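Local coordinates for protein prolyl-ACP dehydrogenase (Oscillatoria sp., PDB 4IRN) that oxidises the prolyl group carried by its acyl carrier protein, using FAD, in the biosynthesis of the cyanotoxin anatoxin-a, at residues D75-C80 / N118-A123; G84-P89 / F122-H127; T103-L108 / A334-V339; F282-A287 / K397-T402; A340-K343 / M348-L351. One frame throughout, in Å; residues are numbered along the deposited sequence.

Contact 1: D75-C80 / N118-A123; sequences DAWQKC and NGLIFA
Leu120 reaches across from helix 118-138 and splits its two methyls over helix 74-83: CD2 lies 3.8 Å from CB of Ala76, while CD1 rests against the start of Trp77, 4.1 Å from its CB. Setting CG anti to the backbone N (chi1 175°) carries both methyls to Ala76 and Trp77, although the leucine CB itself does not aim at them. Beside it the indole of Trp77 reaches back toward helix 118-138. Its far edge, carried by CZ3 and CH2, comes in plane against Ala123, with CZ3 3.7 Å from the alanine CB. These two helices belong to the N-terminal helical domain of the acyl-CoA dehydrogenase fold, and their short segments cross at -51° with axes 10.9 Å apart. The separation suits one leucine and one tryptophan facing small alanines. CH2 also lies 3.5 Å from Ala123 O, a carbonyl that accepts a hydrogen bond from Asn196 ND2. The outer side of helix 74-83 is different in kind: Asp75, Gln78 and Lys79 are exposed, and the CB of Asp75 points away from the buried seam.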
# COMPACT_ATOMS: atom_id res chain seq x y z
N ASP A 75 -40.60 -6.66 6.91
CA ASP A 75 -41.01 -6.39 8.29
C ASP A 75 -40.13 -5.31 8.93
O ASP A 75 -40.65 -4.38 9.56
CB ASP A 75 -41.00 -7.67 9.13
CG ASP A 75 -42.31 -8.45 9.17
OD1 ASP A 75 -43.12 -8.32 8.21
OD2 ASP A 75 -42.52 -9.19 10.15
N ALA A 76 -38.80 -5.41 8.73
CA ALA A 76 -37.81 -4.47 9.25
C ALA A 76 -37.88 -3.12 8.54
O ALA A 76 -37.63 -2.10 9.19
CB ALA A 76 -36.42 -5.06 9.14
N TRP A 77 -38.23 -3.10 7.23
CA TRP A 77 -38.41 -1.87 6.45
C TRP A 77 -39.57 -1.08 7.04
O TRP A 77 -39.42 0.13 7.28
CB TRP A 77 -38.67 -2.18 4.96
CG TRP A 77 -38.86 -0.96 4.08
CD1 TRP A 77 -39.95 -0.14 4.04
CD2 TRP A 77 -37.95 -0.45 3.09
NE1 TRP A 77 -39.76 0.86 3.12
CE2 TRP A 77 -38.55 0.70 2.52
CE3 TRP A 77 -36.69 -0.86 2.62
CZ2 TRP A 77 -37.91 1.46 1.53
CZ3 TRP A 77 -36.08 -0.12 1.61
CH2 TRP A 77 -36.68 1.03 1.08
N GLN A 78 -40.72 -1.76 7.26
CA GLN A 78 -41.96 -1.23 7.84
C GLN A 78 -41.72 -0.63 9.23
O GLN A 78 -42.18 0.47 9.50
CB GLN A 78 -43.04 -2.32 7.92
CG GLN A 78 -43.69 -2.70 6.58
CD GLN A 78 -44.45 -4.04 6.62
OE1 GLN A 78 -44.61 -4.68 7.66
NE2 GLN A 78 -44.75 -4.59 5.45
N LYS A 79 -40.97 -1.35 10.09
CA LYS A 79 -40.63 -0.92 11.45
C LYS A 79 -39.75 0.33 11.46
O LYS A 79 -39.95 1.20 12.31
CB LYS A 79 -39.98 -2.06 12.26
CG LYS A 79 -40.98 -3.08 12.76
CD LYS A 79 -40.33 -4.07 13.69
CE LYS A 79 -41.28 -5.13 14.18
NZ LYS A 79 -42.16 -4.61 15.26
N CYS A 80 -38.80 0.42 10.51
CA CYS A 80 -37.91 1.56 10.34
C CYS A 80 -38.68 2.81 9.92
O CYS A 80 -38.40 3.90 10.43
CB CYS A 80 -36.79 1.23 9.35
SG CYS A 80 -35.45 0.24 10.06
N ASN A 118 -26.92 -5.23 6.26
CA ASN A 118 -26.34 -4.22 5.39
C ASN A 118 -27.14 -4.00 4.11
O ASN A 118 -27.18 -2.88 3.60
CB ASN A 118 -24.86 -4.53 5.10
CG ASN A 118 -24.01 -4.60 6.34
OD1 ASN A 118 -23.90 -3.63 7.10
ND2 ASN A 118 -23.40 -5.74 6.60
N GLY A 119 -27.78 -5.06 3.61
CA GLY A 119 -28.63 -5.00 2.42
C GLY A 119 -29.85 -4.12 2.61
O GLY A 119 -30.20 -3.35 1.70
N LEU A 120 -30.49 -4.21 3.81
CA LEU A 120 -31.67 -3.41 4.17
C LEU A 120 -31.25 -1.95 4.25
O LEU A 120 -31.92 -1.10 3.66
CB LEU A 120 -32.28 -3.88 5.50
CG LEU A 120 -33.46 -3.06 6.07
CD1 LEU A 120 -34.80 -3.45 5.45
CD2 LEU A 120 -33.53 -3.19 7.57
N ILE A 121 -30.12 -1.69 4.93
CA ILE A 121 -29.53 -0.36 5.09
C ILE A 121 -29.29 0.29 3.70
O ILE A 121 -29.66 1.45 3.50
CB ILE A 121 -28.24 -0.43 5.96
CG1 ILE A 121 -28.57 -0.83 7.43
CG2 ILE A 121 -27.48 0.89 5.91
CD1 ILE A 121 -27.38 -1.40 8.25
N PHE A 122 -28.70 -0.48 2.75
CA PHE A 122 -28.44 -0.01 1.39
C PHE A 122 -29.75 0.31 0.65
O PHE A 122 -29.85 1.37 0.03
CB PHE A 122 -27.55 -1.00 0.61
CG PHE A 122 -27.49 -0.81 -0.89
CD1 PHE A 122 -27.02 0.38 -1.44
CD2 PHE A 122 -27.89 -1.82 -1.76
CE1 PHE A 122 -26.98 0.56 -2.83
CE2 PHE A 122 -27.83 -1.65 -3.14
CZ PHE A 122 -27.37 -0.47 -3.66
N ALA A 123 -30.75 -0.60 0.75
CA ALA A 123 -32.08 -0.46 0.13
C ALA A 123 -32.82 0.80 0.60
O ALA A 123 -33.43 1.50 -0.22
CB ALA A 123 -32.91 -1.70 0.41

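Contact 2: G84-P89 / F122-H127; sequences GVHGWP and FAMNAH
His86 projects its imidazole between Met124 and His127, which sit one turn apart on helix 118-138. Its CG is anti to the carbonyl carbon (chi1 -54°), which swings the ring across to the helix although the CB itself does not aim there. The NE2 and CE1 end meets the methionine: NE2 is 3.8 Å from Met124 CG, and SD is 4.6 Å from the ring centroid in an oblique sulfur-aromatic approach. Met124 runs extended from CB to SD (chi2 -178°), so that CG and SD both reach that end of the ring, its chain crossing that of His86 at about a right angle; the bend at chi3 turns only CE. This loop follows helix 74-83, which ends in a Schellman motif with Gly84 as the C-prime residue; the positive phi there suits glycine. On the other flank His127 brings CD2 to the edge of the His86 ring, 3.5 Å from His86 CD2. The imidazoles are oblique, their planes at 75° and centroids 5.3 Å apart. Beyond the contact, His127 ND1 accepts a hydrogen bond from the backbone N of Ala158, and NE2 makes weak ones with Glu132 OE2 and Leu151 O. Its ring also meets Trp77 edge-to-face.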
# COMPACT_ATOMS: atom_id res chain seq x y z
N GLY A 84 -39.34 6.35 11.86
CA GLY A 84 -39.16 7.61 11.16
C GLY A 84 -37.93 7.73 10.28
O GLY A 84 -37.70 8.80 9.74
N VAL A 85 -37.16 6.63 10.11
CA VAL A 85 -35.91 6.59 9.33
C VAL A 85 -36.03 7.31 7.98
O VAL A 85 -35.30 8.28 7.73
CB VAL A 85 -35.30 5.16 9.17
CG1 VAL A 85 -33.94 5.23 8.49
CG2 VAL A 85 -35.18 4.45 10.51
N HIS A 86 -36.98 6.87 7.15
CA HIS A 86 -37.23 7.41 5.81
C HIS A 86 -37.53 8.91 5.81
O HIS A 86 -37.07 9.61 4.90
CB HIS A 86 -38.37 6.64 5.13
CG HIS A 86 -38.15 5.16 5.09
ND1 HIS A 86 -38.11 4.40 6.25
CD2 HIS A 86 -37.99 4.34 4.03
CE1 HIS A 86 -37.93 3.15 5.85
NE2 HIS A 86 -37.84 3.07 4.53
N GLY A 87 -38.24 9.38 6.83
CA GLY A 87 -38.62 10.78 6.99
C GLY A 87 -37.58 11.69 7.61
O GLY A 87 -37.80 12.90 7.67
N TRP A 88 -36.43 11.12 8.09
CA TRP A 88 -35.35 11.87 8.75
C TRP A 88 -34.92 13.17 8.04
O TRP A 88 -34.94 14.21 8.69
CB TRP A 88 -34.14 10.99 9.12
CG TRP A 88 -34.32 10.07 10.29
CD1 TRP A 88 -35.33 10.10 11.21
CD2 TRP A 88 -33.44 9.02 10.70
NE1 TRP A 88 -35.14 9.12 12.15
CE2 TRP A 88 -33.98 8.44 11.87
CE3 TRP A 88 -32.23 8.51 10.19
CZ2 TRP A 88 -33.37 7.37 12.53
CZ3 TRP A 88 -31.62 7.45 10.85
CH2 TRP A 88 -32.19 6.89 12.00
N PRO A 89 -34.58 13.19 6.72
CA PRO A 89 -34.21 14.47 6.09
C PRO A 89 -35.41 15.21 5.45
O PRO A 89 -35.23 16.27 4.86
CB PRO A 89 -33.19 14.05 5.03
CG PRO A 89 -33.52 12.63 4.71
CD PRO A 89 -34.45 12.09 5.75
N PHE A 122 -28.70 -0.48 2.75
CA PHE A 122 -28.44 -0.01 1.39
C PHE A 122 -29.75 0.31 0.65
O PHE A 122 -29.85 1.37 0.03
CB PHE A 122 -27.55 -1.00 0.61
CG PHE A 122 -27.49 -0.81 -0.89
CD1 PHE A 122 -27.02 0.38 -1.44
CD2 PHE A 122 -27.89 -1.82 -1.76
CE1 PHE A 122 -26.98 0.56 -2.83
CE2 PHE A 122 -27.83 -1.65 -3.14
CZ PHE A 122 -27.37 -0.47 -3.66
N ALA A 123 -30.75 -0.60 0.75
CA ALA A 123 -32.08 -0.46 0.13
C ALA A 123 -32.82 0.80 0.60
O ALA A 123 -33.43 1.50 -0.22
CB ALA A 123 -32.91 -1.70 0.41
N MET A 124 -32.73 1.11 1.90
CA MET A 124 -33.35 2.29 2.51
C MET A 124 -32.65 3.60 2.10
O MET A 124 -33.32 4.59 1.82
CB MET A 124 -33.38 2.15 4.04
CG MET A 124 -34.52 1.29 4.56
SD MET A 124 -34.65 1.13 6.36
CE MET A 124 -32.94 0.71 6.81
N ASN A 125 -31.30 3.59 2.07
CA ASN A 125 -30.48 4.75 1.70
C ASN A 125 -30.65 5.12 0.23
O ASN A 125 -30.64 6.31 -0.10
CB ASN A 125 -29.02 4.55 2.09
CG ASN A 125 -28.77 4.93 3.53
OD1 ASN A 125 -28.50 6.09 3.86
ND2 ASN A 125 -28.94 3.98 4.44
N ALA A 126 -30.89 4.11 -0.62
CA ALA A 126 -31.17 4.25 -2.04
C ALA A 126 -32.49 4.99 -2.22
O ALA A 126 -32.58 5.86 -3.07
CB ALA A 126 -31.24 2.88 -2.69
N HIS A 127 -33.49 4.63 -1.43
CA HIS A 127 -34.84 5.19 -1.39
C HIS A 127 -34.83 6.65 -0.88
O HIS A 127 -35.45 7.51 -1.50
CB HIS A 127 -35.73 4.28 -0.52
CG HIS A 127 -37.09 4.82 -0.19
ND1 HIS A 127 -38.19 4.52 -0.96
CD2 HIS A 127 -37.48 5.62 0.84
CE1 HIS A 127 -39.21 5.14 -0.39
NE2 HIS A 127 -38.83 5.81 0.70

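Contact 3: T103-L108 / A334-V339; sequences TTAYAL and AYLYKV
The hydroxyl of Tyr337 comes to rest against Tyr106, with OH 3.3 Å from Tyr106 CA and 3.4 Å from Tyr106 CD1. No hydrogen bond crosses between the two segments, and the backbone O of Ala105 is farther from this OH, at 3.8 Å. The oxygen enters in the plane of the Tyr106 ring, at its edge. Tyr337 has CG anti to the carbonyl carbon (chi1 -61°), which leans the phenol over toward the neighbouring helix. Its CE1 touches Ala105 CB at 3.9 Å. The short segments run roughly antiparallel, at 150°, joining helix 101-114 of the N-terminal helical domain to the long helix 316-344 of the C-terminal helical domain in the acyl-CoA dehydrogenase fold. Alanine suits position 105 because a single methyl can touch both the tyrosine ring and Leu336, whose CD1 is 4.3 Å from Ala105 CB. Trp40 contacts both tyrosines, stacked on Tyr106 and edge-to-face with Tyr337. Arg48 adds a cation-pi contact to Tyr106, while Ala334 and Tyr335 pack on a second subunit.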
# COMPACT_ATOMS: atom_id res chain seq x y z
N THR A 103 -27.43 15.56 12.37
CA THR A 103 -28.15 14.65 13.26
C THR A 103 -28.53 13.39 12.48
O THR A 103 -28.38 12.29 13.01
CB THR A 103 -29.36 15.35 13.90
OG1 THR A 103 -28.92 16.53 14.58
CG2 THR A 103 -30.11 14.45 14.89
N THR A 104 -29.01 13.56 11.22
CA THR A 104 -29.40 12.47 10.32
C THR A 104 -28.21 11.51 10.09
O THR A 104 -28.38 10.30 10.24
CB THR A 104 -30.00 13.03 9.01
OG1 THR A 104 -30.96 14.04 9.30
CG2 THR A 104 -30.64 11.97 8.14
N ALA A 105 -27.01 12.06 9.79
CA ALA A 105 -25.78 11.31 9.56
C ALA A 105 -25.33 10.57 10.81
O ALA A 105 -24.93 9.40 10.73
CB ALA A 105 -24.68 12.24 9.06
N TYR A 106 -25.41 11.24 11.98
CA TYR A 106 -25.06 10.67 13.29
C TYR A 106 -25.98 9.49 13.64
O TYR A 106 -25.49 8.45 14.09
CB TYR A 106 -25.13 11.77 14.36
CG TYR A 106 -24.45 11.43 15.67
CD1 TYR A 106 -23.12 11.01 15.70
CD2 TYR A 106 -25.10 11.61 16.89
CE1 TYR A 106 -22.47 10.75 16.91
CE2 TYR A 106 -24.47 11.35 18.10
CZ TYR A 106 -23.15 10.92 18.11
OH TYR A 106 -22.53 10.65 19.30
N ALA A 107 -27.30 9.65 13.40
CA ALA A 107 -28.33 8.63 13.64
C ALA A 107 -28.16 7.46 12.68
O ALA A 107 -28.35 6.32 13.09
CB ALA A 107 -29.72 9.25 13.50
N LEU A 108 -27.75 7.74 11.41
CA LEU A 108 -27.48 6.70 10.40
C LEU A 108 -26.25 5.87 10.80
O LEU A 108 -26.24 4.65 10.59
CB LEU A 108 -27.26 7.28 8.98
CG LEU A 108 -28.45 7.89 8.25
CD1 LEU A 108 -27.99 8.66 7.03
CD2 LEU A 108 -29.48 6.85 7.85
N ALA A 334 -14.71 11.86 9.77
CA ALA A 334 -14.32 13.17 9.27
C ALA A 334 -14.91 13.49 7.88
O ALA A 334 -15.45 14.59 7.68
CB ALA A 334 -12.82 13.29 9.24
N TYR A 335 -14.85 12.53 6.92
CA TYR A 335 -15.39 12.72 5.57
C TYR A 335 -16.89 12.82 5.58
O TYR A 335 -17.45 13.63 4.84
CB TYR A 335 -14.95 11.61 4.60
CG TYR A 335 -13.56 11.80 4.03
CD1 TYR A 335 -13.29 12.83 3.13
CD2 TYR A 335 -12.52 10.94 4.36
CE1 TYR A 335 -12.01 13.03 2.61
CE2 TYR A 335 -11.24 11.12 3.84
CZ TYR A 335 -10.98 12.18 2.98
OH TYR A 335 -9.71 12.35 2.48
N LEU A 336 -17.55 12.00 6.43
CA LEU A 336 -19.00 11.96 6.57
C LEU A 336 -19.54 13.26 7.17
O LEU A 336 -20.53 13.80 6.67
CB LEU A 336 -19.44 10.75 7.41
CG LEU A 336 -20.93 10.61 7.72
CD1 LEU A 336 -21.76 10.47 6.45
CD2 LEU A 336 -21.19 9.49 8.70
N TYR A 337 -18.91 13.74 8.25
CA TYR A 337 -19.32 14.96 8.94
C TYR A 337 -19.05 16.27 8.25
O TYR A 337 -19.75 17.24 8.51
CB TYR A 337 -18.99 14.93 10.44
CG TYR A 337 -19.72 13.78 11.09
CD1 TYR A 337 -21.10 13.78 11.18
CD2 TYR A 337 -19.04 12.64 11.51
CE1 TYR A 337 -21.80 12.67 11.63
CE2 TYR A 337 -19.74 11.54 12.01
CZ TYR A 337 -21.12 11.58 12.10
OH TYR A 337 -21.80 10.51 12.60
N LYS A 338 -18.11 16.28 7.29
CA LYS A 338 -17.83 17.46 6.47
C LYS A 338 -18.98 17.67 5.47
O LYS A 338 -19.51 18.77 5.37
CB LYS A 338 -16.46 17.33 5.76
CG LYS A 338 -16.14 18.45 4.77
CD LYS A 338 -15.34 19.62 5.33
CE LYS A 338 -15.19 20.71 4.29
NZ LYS A 338 -13.78 21.07 4.00
N VAL A 339 -19.36 16.60 4.73
CA VAL A 339 -20.45 16.58 3.74
C VAL A 339 -21.77 16.95 4.43
O VAL A 339 -22.51 17.79 3.92
CB VAL A 339 -20.55 15.22 3.00
CG1 VAL A 339 -21.67 15.23 1.98
CG2 VAL A 339 -19.25 14.87 2.32

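Contact 4: F282-A287 / K397-T402; sequences FILAAA and KFYSGT. With FAD (flavin-adenine dinucleotide), chain I.
Tyr399 runs from the flavin to Ile283 and Leu284, in the turn just before helix 285-304, within the C-terminal helical domain of the acyl-CoA dehydrogenase fold. It sits second in a type II beta turn from Phe398 to Gly401, in the loop before helix 403-414. Tyr399 CB lies 4.1 Å from FAD C7, beside the dimethylbenzene end of the isoalloxazine. CG stands between the backbone N and the carbonyl carbon (chi1 65°), which directs the ring toward Ile283, while C7M of the flavin still meets it obliquely. CE1 rests against the branched side chain of Ile283, 3.7 Å from CG2, which meets the ring at its edge and in its plane. Phe122 stacks on the same phenol. At the tip, OH has Leu284 CD2 3.6 Å away and a hydrogen bond to a water at 2.8 Å. Since that water also donates to Ile283 O, the buried hydroxyl and the carbonyl are linked without touching directly. Ser400 OG is hydrogen-bonded to Glu279 OE2 and still lies 3.4 Å from Ile283 CG2. The same loop holds the cofactor's ribityl chain and reaches a third subunit, whose Glu373 makes a salt bridge with Lys397. The ribityl O3' donates a hydrogen bond to the backbone O of Phe398, 3.0 Å away.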
# COMPACT_ATOMS: atom_id res chain seq x y z
N PHE A 282 -23.96 10.19 1.69
CA PHE A 282 -24.76 9.62 2.77
C PHE A 282 -25.15 8.14 2.72
O PHE A 282 -25.61 7.61 3.73
CB PHE A 282 -25.95 10.53 3.10
CG PHE A 282 -25.51 11.95 3.38
CD1 PHE A 282 -24.85 12.27 4.56
CD2 PHE A 282 -25.67 12.94 2.42
CE1 PHE A 282 -24.38 13.56 4.78
CE2 PHE A 282 -25.20 14.23 2.65
CZ PHE A 282 -24.56 14.53 3.82
N ILE A 283 -24.95 7.46 1.57
CA ILE A 283 -25.24 6.03 1.44
C ILE A 283 -24.33 5.18 2.36
O ILE A 283 -24.74 4.10 2.79
CB ILE A 283 -25.24 5.55 -0.05
CG1 ILE A 283 -26.10 4.30 -0.26
CG2 ILE A 283 -23.82 5.38 -0.63
CD1 ILE A 283 -26.94 4.32 -1.52
N LEU A 284 -23.12 5.68 2.66
CA LEU A 284 -22.12 5.00 3.47
C LEU A 284 -22.01 5.52 4.91
O LEU A 284 -21.08 5.16 5.62
CB LEU A 284 -20.74 5.02 2.76
CG LEU A 284 -20.61 4.22 1.45
CD1 LEU A 284 -19.20 4.33 0.90
CD2 LEU A 284 -20.97 2.76 1.66
N ALA A 285 -22.99 6.34 5.35
CA ALA A 285 -23.05 6.89 6.70
C ALA A 285 -23.17 5.74 7.71
O ALA A 285 -22.48 5.75 8.73
CB ALA A 285 -24.23 7.84 6.84
N ALA A 286 -24.02 4.74 7.39
CA ALA A 286 -24.24 3.57 8.23
C ALA A 286 -23.06 2.60 8.22
O ALA A 286 -22.84 1.92 9.22
CB ALA A 286 -25.50 2.86 7.80
N ALA A 287 -22.29 2.57 7.10
CA ALA A 287 -21.09 1.75 6.93
C ALA A 287 -20.02 2.12 7.97
O ALA A 287 -19.31 1.24 8.44
CB ALA A 287 -20.53 1.91 5.53
N LYS A 397 -18.01 -0.22 -3.67
CA LYS A 397 -16.98 0.12 -4.65
C LYS A 397 -17.58 0.22 -6.06
O LYS A 397 -16.88 0.65 -6.99
CB LYS A 397 -15.84 -0.91 -4.62
CG LYS A 397 -15.02 -0.86 -3.34
CD LYS A 397 -13.83 -1.77 -3.37
CE LYS A 397 -12.59 -1.09 -3.88
NZ LYS A 397 -11.41 -1.95 -3.65
N PHE A 398 -18.88 -0.16 -6.22
CA PHE A 398 -19.59 -0.14 -7.51
C PHE A 398 -20.82 0.76 -7.53
O PHE A 398 -20.98 1.52 -8.50
CB PHE A 398 -19.88 -1.56 -8.00
CG PHE A 398 -18.64 -2.42 -8.02
CD1 PHE A 398 -17.62 -2.18 -8.93
CD2 PHE A 398 -18.47 -3.44 -7.08
CE1 PHE A 398 -16.46 -2.95 -8.92
CE2 PHE A 398 -17.31 -4.21 -7.08
CZ PHE A 398 -16.31 -3.96 -8.00
N TYR A 399 -21.68 0.71 -6.48
CA TYR A 399 -22.83 1.61 -6.44
C TYR A 399 -22.37 3.02 -6.06
O TYR A 399 -21.32 3.16 -5.43
CB TYR A 399 -24.00 1.09 -5.60
CG TYR A 399 -23.75 0.94 -4.12
CD1 TYR A 399 -23.75 2.04 -3.27
CD2 TYR A 399 -23.67 -0.32 -3.53
CE1 TYR A 399 -23.57 1.91 -1.90
CE2 TYR A 399 -23.51 -0.47 -2.16
CZ TYR A 399 -23.45 0.64 -1.35
OH TYR A 399 -23.29 0.48 0.01
N SER A 400 -23.13 4.05 -6.50
CA SER A 400 -22.84 5.49 -6.33
C SER A 400 -21.60 5.92 -7.14
O SER A 400 -21.10 7.04 -6.99
CB SER A 400 -22.68 5.86 -4.84
OG SER A 400 -23.77 5.39 -4.06
N GLY A 401 -21.13 5.02 -8.01
CA GLY A 401 -19.95 5.23 -8.85
C GLY A 401 -18.77 4.41 -8.37
O GLY A 401 -18.62 4.17 -7.17
N THR A 402 -17.92 3.97 -9.32
CA THR A 402 -16.72 3.18 -9.01
C THR A 402 -15.63 4.08 -8.42
O THR A 402 -15.68 5.30 -8.61
CB THR A 402 -16.17 2.46 -10.25
OG1 THR A 402 -15.72 3.42 -11.20
CG2 THR A 402 -17.17 1.50 -10.88
PA FAD I . -18.34 0.42 -16.25
O1A FAD I . -18.93 1.76 -16.07
O2A FAD I . -18.71 -0.49 -17.41
O5B FAD I . -16.77 0.54 -16.38
C5B FAD I . -15.96 -0.64 -16.43
C4B FAD I . -14.71 -0.38 -15.63
O4B FAD I . -13.90 0.60 -16.30
C3B FAD I . -14.94 0.10 -14.20
O3B FAD I . -14.38 -0.84 -13.29
C2B FAD I . -14.28 1.48 -14.11
O2B FAD I . -13.33 1.50 -13.05
C1B FAD I . -13.52 1.64 -15.42
N9A FAD I . -13.75 2.93 -16.09
C8A FAD I . -14.84 3.28 -16.85
N7A FAD I . -14.81 4.52 -17.28
C5A FAD I . -13.62 5.01 -16.78
C6A FAD I . -12.99 6.28 -16.88
N6A FAD I . -13.51 7.32 -17.55
N1A FAD I . -11.81 6.46 -16.25
C2A FAD I . -11.29 5.42 -15.58
N3A FAD I . -11.77 4.19 -15.44
C4A FAD I . -12.95 4.04 -16.05
N1 FAD I . -27.54 2.21 -10.99
C2 FAD I . -28.74 2.88 -11.04
O2 FAD I . -28.97 3.71 -11.93
N3 FAD I . -29.73 2.63 -10.09
C4 FAD I . -29.64 1.72 -9.06
O4 FAD I . -30.58 1.58 -8.28
C4X FAD I . -28.37 0.99 -9.01
N5 FAD I . -28.21 0.09 -8.08
C5X FAD I . -27.02 -0.65 -8.08
C6 FAD I . -26.84 -1.61 -7.09
C7 FAD I . -25.67 -2.37 -7.02
C7M FAD I . -25.47 -3.34 -5.88
C8 FAD I . -24.66 -2.16 -7.98
C8M FAD I . -23.37 -2.94 -7.95
C9 FAD I . -24.84 -1.21 -8.98
C9A FAD I . -26.00 -0.44 -9.05
N10 FAD I . -26.21 0.55 -10.04
C10 FAD I . -27.36 1.29 -10.04
C1' FAD I . -25.21 0.71 -11.12
C2' FAD I . -23.90 1.22 -10.55
O2' FAD I . -23.95 2.61 -10.27
C3' FAD I . -22.73 0.85 -11.47
O3' FAD I . -21.89 -0.09 -10.81
C4' FAD I . -21.90 2.05 -11.94
O4' FAD I . -22.73 2.97 -12.65
C5' FAD I . -20.68 1.65 -12.74
O5' FAD I . -21.06 1.06 -14.00
P FAD I . -20.44 -0.34 -14.46
O1P FAD I . -20.30 -1.28 -13.32
O2P FAD I . -21.40 -0.60 -15.58
O3P FAD I . -18.91 -0.35 -14.95
O HOH W 1 -25.14 1.26 1.98

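Contact 5: A340-K343 / M348-L351; sequences AWMK and MALL
Met342 lays its flexible side chain along Ala349, closing the bend of a helical hairpin in which helix 316-344 turns back into helix 350-375. CB and SD of the methionine both meet the alanine methyl, with SD 3.9 Å from Ala349 CB. The bend at its last torsion (chi3 83°) carries CE round toward the backbone, where it stands 3.9 Å from Met348 O. A long, unbranched thioether can follow the chain round to Ala349 and Met348 O, and the small Ala349 lets it pass close by. One layer out, Ala349 is the N-cap residue of the second helix, its methyl offering no acceptor, and the Met348 side chain folds back beside it. Farther out, Glu277 of helix 268-282 ties the end of the first helix to the N-cap of the second: its OE2 accepts a hydrogen bond from Ala349 N and forms a salt bridge with Lys343 NZ. At the start of helix 350-375, Leu350 N donates a weak hydrogen bond to Met348 SD, 3.5 Å long and 163° at the hydrogen.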
# COMPACT_ATOMS: atom_id res chain seq x y z
N ALA A 340 -22.05 16.31 5.59
CA ALA A 340 -23.24 16.54 6.41
C ALA A 340 -23.36 18.01 6.79
O ALA A 340 -24.45 18.57 6.64
CB ALA A 340 -23.20 15.67 7.67
N TRP A 341 -22.25 18.65 7.19
CA TRP A 341 -22.21 20.07 7.55
C TRP A 341 -22.49 20.95 6.33
O TRP A 341 -23.37 21.81 6.39
CB TRP A 341 -20.84 20.43 8.18
CG TRP A 341 -20.77 21.84 8.69
CD1 TRP A 341 -21.17 22.29 9.92
CD2 TRP A 341 -20.31 23.00 7.97
NE1 TRP A 341 -20.97 23.64 10.02
CE2 TRP A 341 -20.45 24.11 8.83
CE3 TRP A 341 -19.80 23.20 6.68
CZ2 TRP A 341 -20.07 25.40 8.46
CZ3 TRP A 341 -19.43 24.49 6.30
CH2 TRP A 341 -19.57 25.57 7.19
N MET A 342 -21.76 20.72 5.23
CA MET A 342 -21.89 21.46 3.97
C MET A 342 -23.30 21.43 3.39
O MET A 342 -23.82 22.49 3.02
CB MET A 342 -20.89 20.93 2.94
CG MET A 342 -19.47 21.35 3.22
SD MET A 342 -18.42 20.93 1.82
CE MET A 342 -18.73 22.33 0.77
N LYS A 343 -23.92 20.23 3.33
CA LYS A 343 -25.29 20.05 2.84
C LYS A 343 -26.33 20.70 3.75
O LYS A 343 -27.35 21.19 3.25
CB LYS A 343 -25.60 18.57 2.55
CG LYS A 343 -25.25 18.12 1.13
CD LYS A 343 -25.91 18.98 0.04
CE LYS A 343 -26.09 18.24 -1.25
NZ LYS A 343 -26.87 19.03 -2.24
N MET A 348 -22.88 23.38 -2.31
CA MET A 348 -22.67 22.37 -3.34
C MET A 348 -21.45 21.54 -2.89
O MET A 348 -20.33 22.07 -2.82
CB MET A 348 -22.41 23.03 -4.70
CG MET A 348 -22.57 22.09 -5.90
SD MET A 348 -21.24 20.89 -6.20
CE MET A 348 -19.95 21.95 -6.76
N ALA A 349 -21.70 20.24 -2.56
CA ALA A 349 -20.64 19.38 -2.05
C ALA A 349 -20.39 18.09 -2.85
O ALA A 349 -20.18 17.04 -2.25
CB ALA A 349 -20.90 19.06 -0.58
N LEU A 350 -20.34 18.18 -4.20
CA LEU A 350 -20.07 17.01 -5.05
C LEU A 350 -18.64 16.50 -4.90
O LEU A 350 -18.43 15.29 -4.89
CB LEU A 350 -20.42 17.29 -6.52
CG LEU A 350 -20.42 16.08 -7.48
CD1 LEU A 350 -21.69 15.24 -7.33
CD2 LEU A 350 -20.32 16.54 -8.90
N LEU A 351 -17.66 17.40 -4.74
CA LEU A 351 -16.26 17.04 -4.51
C LEU A 351 -16.12 16.32 -3.17
O LEU A 351 -15.47 15.28 -3.11
CB LEU A 351 -15.36 18.30 -4.55
CG LEU A 351 -13.90 18.17 -4.06
CD1 LEU A 351 -13.07 17.25 -4.95
CD2 LEU A 351 -13.26 19.52 -3.93

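Overall arrangement
Contacts 1, 2 and 4 are buried, whereas contacts 3 and 5 are only partly so. Contacts 1 and 2 share helix 118-138 and the Trp77, His86 and His127 cluster; contact 1 is largely aliphatic and indole packing, and contact 2 adds imidazoles and sulfur. Phe122, on that helix, touches the flavin and stacks on Tyr399, connecting the N-terminal domain to contact 4, which hydrogen-bonds the FAD and includes a bridging water. Contacts 3 and 5 both use helix 316-344, and Ala105 of helix 101-114 touches Ala340 on it. Phe282 of contact 4 packs on Val339 and Ala340. Contact 3 joins domains through tyrosines, while contact 5 closes a local hairpin with a methionine.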